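Local coordinates for nicotinate phosphoribosyltransferase (Vibrio cholerae, PDB 4HL7), which probably catalyses the ATP-driven formation of nicotinate ribonucleotide from nicotinate and phosphoribosyl diphosphate, a step in NAD biosynthesis, at residues 269-273 with 386-390; 280-286 with 308-314; 298-303 with 334-339. One frame throughout, in Å; residues are numbered along the deposited sequence.

Contact 1: 269-273 with 386-390; sequences DTLTI and AKISD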
loop_
_atom_site.group_PDB
_atom_site.type_symbol
_atom_site.label_atom_id
_atom_site.label_comp_id
_atom_site.label_asym_id
_atom_site.label_seq_id
_atom_site.Cartn_x
_atom_site.Cartn_y
_atom_site.Cartn_z
ATOM N N ASP A 269 -6.750 5.405 9.980
ATOM C CA ASP A 269 -6.044 6.637 10.196
ATOM C C ASP A 269 -6.025 7.581 8.979
ATOM O O ASP A 269 -5.129 8.405 8.853
ATOM C CB ASP A 269 -4.554 6.353 10.626
ATOM C CG ASP A 269 -3.736 5.646 9.526
ATOM O OD1 ASP A 269 -4.316 4.920 8.680
ATOM O OD2 ASP A 269 -2.481 5.811 9.530
ATOM N N THR A 270 -7.031 7.522 8.134
ATOM C CA THR A 270 -7.121 8.552 7.107
ATOM C C THR A 270 -7.289 9.906 7.784
ATOM O O THR A 270 -6.712 10.927 7.388
ATOM C CB THR A 270 -8.335 8.321 6.217
ATOM O OG1 THR A 270 -8.262 7.025 5.595
ATOM C CG2 THR A 270 -8.419 9.456 5.131
ATOM N N LEU A 271 -8.068 9.901 8.867
ATOM C CA LEU A 271 -8.307 11.091 9.661
ATOM C C LEU A 271 -7.642 10.856 11.020
ATOM O O LEU A 271 -6.415 11.031 11.113
ATOM C CB LEU A 271 -9.826 11.348 9.808
ATOM C CG LEU A 271 -10.464 11.525 8.411
ATOM C CD1 LEU A 271 -11.967 11.556 8.511
ATOM C CD2 LEU A 271 -10.006 12.856 7.780
ATOM N N THR A 272 -8.406 10.463 12.054
ATOM C CA THR A 272 -7.755 10.050 13.335
ATOM C C THR A 272 -8.511 8.826 13.876
ATOM O O THR A 272 -9.647 8.573 13.494
ATOM C CB THR A 272 -7.795 11.098 14.392
ATOM O OG1 THR A 272 -9.167 11.413 14.694
ATOM C CG2 THR A 272 -6.975 12.398 13.957
ATOM N N ILE A 273 -7.932 8.156 14.867
ATOM C CA ILE A 273 -8.639 7.021 15.480
ATOM C C ILE A 273 -9.971 7.467 16.091
ATOM O O ILE A 273 -10.998 6.759 15.912
ATOM C CB ILE A 273 -7.754 6.275 16.499
ATOM C CG1 ILE A 273 -8.402 4.942 16.968
ATOM C CG2 ILE A 273 -7.441 7.171 17.688
ATOM C CD1 ILE A 273 -8.830 4.014 15.864
ATOM N N ALA A 386 -7.193 15.066 1.593
ATOM C CA ALA A 386 -6.077 15.047 2.579
ATOM C C ALA A 386 -6.060 13.807 3.425
ATOM O O ALA A 386 -7.074 13.180 3.631
ATOM C CB ALA A 386 -6.129 16.246 3.483
ATOM N N LYS A 387 -4.863 13.455 3.894
ATOM C CA LYS A 387 -4.741 12.432 4.905
ATOM C C LYS A 387 -4.128 13.080 6.124
ATOM O O LYS A 387 -3.172 13.851 6.023
ATOM C CB LYS A 387 -3.823 11.298 4.457
ATOM C CG LYS A 387 -3.686 10.204 5.490
ATOM C CD LYS A 387 -2.856 9.089 4.915
ATOM C CE LYS A 387 -2.181 8.335 6.015
ATOM N NZ LYS A 387 -1.035 7.617 5.404
ATOM N N ILE A 388 -4.654 12.757 7.301
ATOM C CA ILE A 388 -4.139 13.403 8.501
ATOM C C ILE A 388 -3.201 12.390 9.219
ATOM O O ILE A 388 -2.002 12.604 9.351
ATOM C CB ILE A 388 -5.295 13.877 9.424
ATOM C CG1 ILE A 388 -6.035 15.022 8.753
ATOM C CG2 ILE A 388 -4.725 14.485 10.723
ATOM C CD1 ILE A 388 -7.421 15.288 9.266
ATOM N N SER A 389 -3.826 11.303 9.636
ATOM C CA SER A 389 -3.293 10.099 10.336
ATOM C C SER A 389 -3.148 10.278 11.858
ATOM O O SER A 389 -3.430 11.354 12.425
ATOM C CB SER A 389 -2.003 9.518 9.712
ATOM O OG SER A 389 -0.867 10.126 10.376
ATOM N N ASP A 390 -2.677 9.225 12.519
ATOM C CA ASP A 390 -2.481 9.316 13.975
ATOM C C ASP A 390 -1.094 9.811 14.357
ATOM O O ASP A 390 -0.768 9.943 15.569
ATOM C CB ASP A 390 -2.809 8.005 14.634
ATOM C CG ASP A 390 -4.323 7.778 14.729
ATOM O OD1 ASP A 390 -5.095 8.734 15.129
ATOM O OD2 ASP A 390 -4.715 6.611 14.463
HETATM O O HOH W 1 -0.787 5.968 7.544
#

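Contact 2: 280-286 with 308-314; sequences FNRHLAN and HYQQLGI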
loop_
_atom_site.group_PDB
_atom_site.type_symbol
_atom_site.label_atom_id
_atom_site.label_comp_id
_atom_site.label_asym_id
_atom_site.label_seq_id
_atom_site.Cartn_x
_atom_site.Cartn_y
_atom_site.Cartn_z
ATOM N N PHE A 280 -17.478 4.224 12.815
ATOM C CA PHE A 280 -17.448 2.750 12.652
ATOM C C PHE A 280 -18.530 2.164 13.550
ATOM O O PHE A 280 -18.232 1.610 14.612
ATOM C CB PHE A 280 -16.047 2.239 13.009
ATOM C CG PHE A 280 -15.699 0.841 12.454
ATOM C CD1 PHE A 280 -15.924 0.491 11.113
ATOM C CD2 PHE A 280 -15.079 -0.089 13.290
ATOM C CE1 PHE A 280 -15.588 -0.777 10.649
ATOM C CE2 PHE A 280 -14.759 -1.365 12.840
ATOM C CZ PHE A 280 -14.975 -1.699 11.491
ATOM N N ASN A 281 -19.816 2.355 13.140
ATOM C CA ASN A 281 -20.922 1.947 13.980
ATOM C C ASN A 281 -21.124 0.408 14.005
ATOM O O ASN A 281 -20.386 -0.379 13.404
ATOM C CB ASN A 281 -22.196 2.666 13.541
ATOM C CG ASN A 281 -22.550 2.382 12.115
ATOM O OD1 ASN A 281 -22.524 1.258 11.690
ATOM N ND2 ASN A 281 -22.913 3.437 11.367
ATOM N N ARG A 282 -22.130 -0.023 14.742
ATOM C CA ARG A 282 -22.249 -1.428 15.031
ATOM C C ARG A 282 -22.471 -2.217 13.721
ATOM O O ARG A 282 -21.872 -3.302 13.517
ATOM C CB ARG A 282 -23.411 -1.663 16.052
ATOM C CG ARG A 282 -23.438 -3.107 16.560
ATOM C CD ARG A 282 -24.413 -3.367 17.732
ATOM N NE ARG A 282 -25.720 -3.513 17.161
ATOM C CZ ARG A 282 -26.145 -4.672 16.634
ATOM N NH1 ARG A 282 -27.350 -4.733 16.069
ATOM N NH2 ARG A 282 -25.323 -5.737 16.660
ATOM N N HIS A 283 -23.258 -1.642 12.805
ATOM C CA HIS A 283 -23.548 -2.348 11.546
ATOM C C HIS A 283 -22.275 -2.471 10.702
ATOM O O HIS A 283 -21.965 -3.570 10.229
ATOM C CB HIS A 283 -24.751 -1.740 10.836
ATOM C CG HIS A 283 -26.083 -1.850 11.640
ATOM N ND1 HIS A 283 -27.024 -0.877 11.619
ATOM C CD2 HIS A 283 -26.520 -2.786 12.566
ATOM C CE1 HIS A 283 -28.062 -1.240 12.380
ATOM N NE2 HIS A 283 -27.749 -2.405 12.987
ATOM N N LEU A 284 -21.440 -1.427 10.673
ATOM C CA LEU A 284 -20.205 -1.447 9.900
ATOM C C LEU A 284 -19.185 -2.338 10.564
ATOM O O LEU A 284 -18.457 -3.073 9.902
ATOM C CB LEU A 284 -19.638 -0.035 9.735
ATOM C CG LEU A 284 -20.466 0.787 8.722
ATOM C CD1 LEU A 284 -20.061 2.257 8.784
ATOM C CD2 LEU A 284 -20.424 0.241 7.298
ATOM N N ALA A 285 -19.105 -2.255 11.878
ATOM C CA ALA A 285 -18.093 -3.092 12.652
ATOM C C ALA A 285 -18.377 -4.583 12.559
ATOM O O ALA A 285 -17.443 -5.394 12.605
ATOM C CB ALA A 285 -18.022 -2.650 14.117
ATOM N N ASN A 286 -19.649 -4.963 12.433
ATOM C CA ASN A 286 -19.996 -6.354 12.219
ATOM C C ASN A 286 -19.766 -6.791 10.783
ATOM O O ASN A 286 -19.265 -7.861 10.541
ATOM C CB ASN A 286 -21.450 -6.599 12.601
ATOM C CG ASN A 286 -21.589 -6.930 14.101
ATOM O OD1 ASN A 286 -20.941 -7.824 14.587
ATOM N ND2 ASN A 286 -22.428 -6.186 14.815
ATOM N N HIS A 308 -13.551 -0.935 21.501
ATOM C CA HIS A 308 -14.653 -0.507 20.650
ATOM C C HIS A 308 -15.546 -1.669 20.266
ATOM O O HIS A 308 -16.786 -1.584 20.383
ATOM C CB HIS A 308 -14.098 0.204 19.415
ATOM C CG HIS A 308 -15.173 0.753 18.513
ATOM N ND1 HIS A 308 -15.856 1.864 18.808
ATOM C CD2 HIS A 308 -15.586 0.360 17.232
ATOM C CE1 HIS A 308 -16.716 2.142 17.796
ATOM N NE2 HIS A 308 -16.548 1.215 16.847
ATOM N N TYR A 309 -14.931 -2.778 19.798
ATOM C CA TYR A 309 -15.699 -3.977 19.497
ATOM C C TYR A 309 -16.560 -4.406 20.719
ATOM O O TYR A 309 -17.776 -4.685 20.585
ATOM C CB TYR A 309 -14.783 -5.091 19.105
ATOM C CG TYR A 309 -14.268 -4.925 17.643
ATOM C CD1 TYR A 309 -15.158 -4.623 16.565
ATOM C CD2 TYR A 309 -12.933 -5.235 17.329
ATOM C CE1 TYR A 309 -14.683 -4.595 15.246
ATOM C CE2 TYR A 309 -12.463 -5.156 16.018
ATOM C CZ TYR A 309 -13.332 -4.830 15.005
ATOM O OH TYR A 309 -12.835 -4.797 13.723
ATOM N N GLN A 310 -15.907 -4.447 21.883
ATOM C CA GLN A 310 -16.563 -4.915 23.119
ATOM C C GLN A 310 -17.725 -3.998 23.502
ATOM O O GLN A 310 -18.754 -4.510 23.928
ATOM C CB GLN A 310 -15.540 -5.063 24.240
ATOM C CG GLN A 310 -14.504 -6.141 23.961
ATOM C CD GLN A 310 -13.422 -6.180 24.996
ATOM O OE1 GLN A 310 -13.001 -5.139 25.538
ATOM N NE2 GLN A 310 -12.947 -7.354 25.273
ATOM N N GLN A 311 -17.585 -2.675 23.322
ATOM C CA GLN A 311 -18.639 -1.720 23.626
ATOM C C GLN A 311 -19.845 -1.975 22.703
ATOM O O GLN A 311 -20.999 -1.778 23.081
ATOM C CB GLN A 311 -18.130 -0.265 23.457
ATOM C CG GLN A 311 -19.236 0.798 23.615
ATOM N N LEU A 312 -19.552 -2.437 21.507
ATOM C CA LEU A 312 -20.587 -2.705 20.492
ATOM C C LEU A 312 -21.100 -4.184 20.566
ATOM O O LEU A 312 -21.948 -4.580 19.760
ATOM C CB LEU A 312 -20.030 -2.411 19.093
ATOM C CG LEU A 312 -19.714 -0.956 18.752
ATOM C CD1 LEU A 312 -19.246 -0.900 17.321
ATOM C CD2 LEU A 312 -20.948 -0.082 18.941
ATOM N N GLY A 313 -20.594 -4.967 21.517
ATOM C CA GLY A 313 -21.035 -6.357 21.731
ATOM C C GLY A 313 -20.490 -7.318 20.693
ATOM O O GLY A 313 -20.992 -8.390 20.542
ATOM N N ILE A 314 -19.402 -6.933 20.033
ATOM C CA ILE A 314 -18.728 -7.774 19.016
ATOM C C ILE A 314 -17.547 -8.483 19.656
ATOM O O ILE A 314 -16.838 -7.923 20.457
ATOM C CB ILE A 314 -18.256 -6.862 17.842
ATOM C CG1 ILE A 314 -19.478 -6.167 17.222
ATOM C CG2 ILE A 314 -17.416 -7.633 16.814
ATOM C CD1 ILE A 314 -19.135 -5.131 16.177
HETATM O O HOH W 2 -22.949 -6.369 17.844
HETATM O O HOH W 3 -14.922 -5.122 11.931
#

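Contact 3: 298-303 with 334-339; sequences PFRWGD and ELCEYF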
loop_
_atom_site.group_PDB
_atom_site.type_symbol
_atom_site.label_atom_id
_atom_site.label_comp_id
_atom_site.label_asym_id
_atom_site.label_seq_id
_atom_site.Cartn_x
_atom_site.Cartn_y
_atom_site.Cartn_z
ATOM N N PRO A 298 1.040 0.834 17.974
ATOM C CA PRO A 298 0.127 -0.288 17.655
ATOM C C PRO A 298 -0.552 -0.884 18.893
ATOM O O PRO A 298 -1.620 -1.494 18.791
ATOM C CB PRO A 298 1.081 -1.324 17.022
ATOM C CG PRO A 298 2.409 -1.046 17.667
ATOM C CD PRO A 298 2.453 0.462 17.785
ATOM N N PHE A 299 0.117 -0.805 20.032
ATOM C CA PHE A 299 -0.468 -1.347 21.281
ATOM C C PHE A 299 -1.728 -0.577 21.725
ATOM O O PHE A 299 -2.794 -1.170 21.965
ATOM C CB PHE A 299 0.627 -1.390 22.383
ATOM C CG PHE A 299 1.857 -2.151 21.944
ATOM C CD1 PHE A 299 2.950 -1.467 21.378
ATOM C CD2 PHE A 299 1.903 -3.547 22.030
ATOM C CE1 PHE A 299 4.035 -2.207 20.843
ATOM C CE2 PHE A 299 3.016 -4.270 21.548
ATOM C CZ PHE A 299 4.073 -3.568 20.961
ATOM N N ARG A 300 -1.583 0.732 21.844
ATOM C CA ARG A 300 -2.703 1.636 22.140
ATOM C C ARG A 300 -3.833 1.511 21.093
ATOM O O ARG A 300 -5.002 1.560 21.429
ATOM C CB ARG A 300 -2.225 3.072 22.146
ATOM C CG ARG A 300 -3.307 4.036 22.692
ATOM N N TRP A 301 -3.453 1.438 19.824
ATOM C CA TRP A 301 -4.425 1.289 18.714
ATOM C C TRP A 301 -5.232 0.019 18.891
ATOM O O TRP A 301 -6.485 0.030 18.831
ATOM C CB TRP A 301 -3.669 1.225 17.384
ATOM C CG TRP A 301 -4.561 0.957 16.170
ATOM C CD1 TRP A 301 -5.296 1.897 15.377
ATOM C CD2 TRP A 301 -4.794 -0.315 15.595
ATOM N NE1 TRP A 301 -5.984 1.213 14.375
ATOM C CE2 TRP A 301 -5.678 -0.119 14.440
ATOM C CE3 TRP A 301 -4.328 -1.607 15.883
ATOM C CZ2 TRP A 301 -6.101 -1.171 13.670
ATOM C CZ3 TRP A 301 -4.760 -2.666 15.097
ATOM C CH2 TRP A 301 -5.654 -2.451 14.017
ATOM N N GLY A 302 -4.530 -1.092 19.067
ATOM C CA GLY A 302 -5.221 -2.395 19.083
ATOM C C GLY A 302 -6.092 -2.438 20.330
ATOM O O GLY A 302 -7.217 -2.971 20.296
ATOM N N ASP A 303 -5.586 -1.874 21.454
ATOM C CA ASP A 303 -6.389 -1.919 22.709
ATOM C C ASP A 303 -7.665 -1.112 22.499
ATOM O O ASP A 303 -8.758 -1.499 22.961
ATOM C CB ASP A 303 -5.601 -1.360 23.917
ATOM C CG ASP A 303 -4.613 -2.345 24.465
ATOM O OD1 ASP A 303 -4.750 -3.553 24.213
ATOM O OD2 ASP A 303 -3.669 -1.898 25.158
ATOM N N GLU A 334 6.602 -9.279 19.287
ATOM C CA GLU A 334 6.116 -8.498 20.433
ATOM C C GLU A 334 4.600 -8.282 20.362
ATOM O O GLU A 334 3.876 -8.338 21.406
ATOM C CB GLU A 334 6.823 -7.131 20.477
ATOM C CG GLU A 334 6.509 -6.315 21.704
ATOM C CD GLU A 334 7.128 -4.917 21.667
ATOM O OE1 GLU A 334 7.231 -4.345 22.769
ATOM O OE2 GLU A 334 7.480 -4.396 20.561
ATOM N N LEU A 335 4.120 -7.963 19.166
ATOM C CA LEU A 335 2.674 -7.750 18.954
ATOM C C LEU A 335 1.938 -9.073 19.124
ATOM O O LEU A 335 0.826 -9.074 19.687
ATOM C CB LEU A 335 2.418 -7.110 17.576
ATOM C CG LEU A 335 2.724 -5.601 17.676
ATOM C CD1 LEU A 335 2.876 -5.023 16.259
ATOM C CD2 LEU A 335 1.669 -4.815 18.431
ATOM N N CYS A 336 2.563 -10.185 18.666
ATOM C CA CYS A 336 1.955 -11.535 18.865
ATOM C C CYS A 336 1.659 -11.800 20.343
ATOM O O CYS A 336 0.571 -12.247 20.686
ATOM C CB CYS A 336 2.874 -12.634 18.382
ATOM S SG CYS A 336 3.014 -12.768 16.580
ATOM N N GLU A 337 2.651 -11.521 21.203
ATOM C CA GLU A 337 2.488 -11.786 22.641
ATOM C C GLU A 337 1.421 -10.889 23.252
ATOM O O GLU A 337 0.665 -11.321 24.153
ATOM C CB GLU A 337 3.833 -11.618 23.344
ATOM C CG GLU A 337 4.739 -12.794 22.962
ATOM C CD GLU A 337 6.180 -12.688 23.423
ATOM O OE1 GLU A 337 6.728 -13.750 23.743
ATOM O OE2 GLU A 337 6.777 -11.562 23.455
ATOM N N TYR A 338 1.405 -9.627 22.846
ATOM C CA TYR A 338 0.526 -8.661 23.446
ATOM C C TYR A 338 -0.944 -8.956 23.084
ATOM O O TYR A 338 -1.832 -8.662 23.868
ATOM C CB TYR A 338 0.843 -7.253 22.962
ATOM C CG TYR A 338 0.187 -6.134 23.759
ATOM C CD1 TYR A 338 0.756 -5.683 24.964
ATOM C CD2 TYR A 338 -0.968 -5.496 23.302
ATOM C CE1 TYR A 338 0.165 -4.641 25.698
ATOM C CE2 TYR A 338 -1.569 -4.476 24.014
ATOM C CZ TYR A 338 -1.000 -4.025 25.202
ATOM O OH TYR A 338 -1.603 -2.978 25.857
ATOM N N PHE A 339 -1.171 -9.468 21.873
ATOM C CA PHE A 339 -2.567 -9.661 21.366
ATOM C C PHE A 339 -3.053 -11.115 21.377
ATOM O O PHE A 339 -4.200 -11.390 21.026
ATOM C CB PHE A 339 -2.784 -8.937 20.000
ATOM C CG PHE A 339 -2.810 -7.454 20.131
ATOM C CD1 PHE A 339 -1.759 -6.666 19.624
ATOM C CD2 PHE A 339 -3.848 -6.830 20.782
ATOM C CE1 PHE A 339 -1.754 -5.280 19.783
ATOM C CE2 PHE A 339 -3.900 -5.429 20.932
ATOM C CZ PHE A 339 -2.845 -4.629 20.425
#

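Contact 1: 269-273 with 386-390
Asp269 and Ser389 meet where two loops lie side by side at the alpha/beta barrel of this phosphoribosyltransferase. Segment 269-273 joins barrel strand 265-267 to helix 273-279. Segment 386-390 follows strand 383-384, at the edge of the antiparallel sheet. The Asp269 side chain runs along the second loop. Its CB lies 3.8 Å from Asp390 OD2. Its CG sits between the backbone N and the carbonyl carbon (chi1 64°), which turns the carboxylate past Ser389, with OD2 3.7 Å from Ser389 CB. At the tip, OD1 is hydrogen-bonded to His232 NE2 and OD2 to Ser295 OG. OD2 also receives a bond of 2.6 Å from water 1. The same water accepts from Lys387 NZ at 2.7 Å, so the two charged groups are bridged by water and do not touch directly. His232 is the predicted phosphohistidine and is unmodified here. Its bond to Asp269 is consistent with a positioning role for the aspartate.

The backbones are joined by Ile388 N, which donates to Thr270 O at 2.8 Å in a nearly straight line (177°). A weak bond runs from Ser389 N to Leu271 O. Ser389 CA also makes a CA-H...O contact of 2.9 Å with Asp269 O. On the apolar side, Leu271 CD2 packs against Ile388 CD1, beside Leu403 and Leu406 of helix 400-409. Thr272 caps the start of helix 273-279 through Ala275 N. There Asp390 OD1 uses its syn lone pair to accept from Ile273 N at 2.9 Å.

Contact 2: 280-286 with 308-314
Ala285 CB is at the centre of the apolar contact and touches Ile314, Leu312 and Tyr309. The start of one helix of the alpha/beta barrel, 282-287, here meets the end of another, 298-311, together with the adjoining loop residues. Helix 282-287 comes before strand 290-293 and helix 298-311 comes after it. Asn281 is the N-cap of the first helix, and its OD1 accepts from Leu284 N. A Schellman motif at Gly313 closes the second, and the chain then turns so that Ile314 faces Ala285. The packing is tight there: Ile314 CD1 comes within 3.4 Å of Ala285 CB. Leu312 CD1 is 3.9 Å from Ala285 CB and also lies against the backbone at Phe280 O and Arg282 CA. Tyr309 CE1 approaches Ala285 CB at 4.0 Å and meets Phe280 CE2 as well. The Phe280 ring has Ala285 CA over one face.

Farther out, the His308 ring points its edge at the carbonyl oxygen of Phe280. His308 has CG anti to the backbone N (chi1 -177°), and its NE2 donates to Phe280 O at 2.8 Å and an angle of 161°. The oxygen lies in the imidazole plane and the donor in the carbonyl plane, which would fix the rotation of the ring. Asn286 lays its amide across Ile314, with OD1 3.4 Å from CG1.

Two waters complete the polar edge. Water 3 gives a hydrogen bond of 2.6 Å to Ala285 O and accepts from Tyr309 OH. The Arg282 side chain bends at chi3 (81°), and its CD passes close to Leu312 O. Water 2 accepts from Asn286 ND2 and from Arg282 NH2, lies in the guanidinium plane, and donates to Leu312 O at 2.8 Å.

Contact 3: 298-303 with 334-339
Phe299 and Tyr338 are brought together by two different first torsions. Phe299 CG is anti to its carbonyl carbon (chi1 -54°), whereas Tyr338 CG is anti to its backbone N (chi1 -167°). The side chains pack between two helices of the alpha/beta barrel, 298-311 and 329-339. The axes of 298-303 and 334-339 run in roughly the same direction and approach to 11.1 Å. The rings form a T-shaped pair: the edge of Phe299, led by CD2, points at the face of Tyr338. The centroids are 5.0 Å apart and the planes stand at 81°. Leu335 CD2 lies over one face of Phe299 in a CH-pi contact, 3.8 Å from the centroid, and also touches Pro298 CB. Glu334 brings its carboxylate carbon CD to 3.4 Å from Phe299 CZ.

Tyr338 OH donates to Asp303 OD2, but the modelled 2.4 Å is very short and the exact length is doubtful. Asp303 OD1 forms a salt bridge with Arg342. On the buried side Phe339 lies near Ile345 of strand 344-349. A CB on Gly302 would point toward Phe339 and clash with it; the bare backbone lets Phe339 CZ come within 3.5 Å of Gly302 CA.

In the fold
All three contacts lie in the C-terminal family region, with centres 19 to 20 Å apart. Contact 1 pairs segments far apart in sequence, and contacts 2 and 3 are nested in the chain between residues 273 and 386. Contacts 2 and 3 alternate along the chain and share helix 298-311. Contact 3 uses its start and contact 2 its end, so this helix packs against neighbours before and after it in sequence. Contact 1 touches contact 3 through Ile273 CD1 and Trp301 CD1, 4.1 Å apart. Contact 1 joins the loop after barrel strand 265-267 to the chain leaving the antiparallel sheet. Contacts 2 and 3 join successive barrel helices.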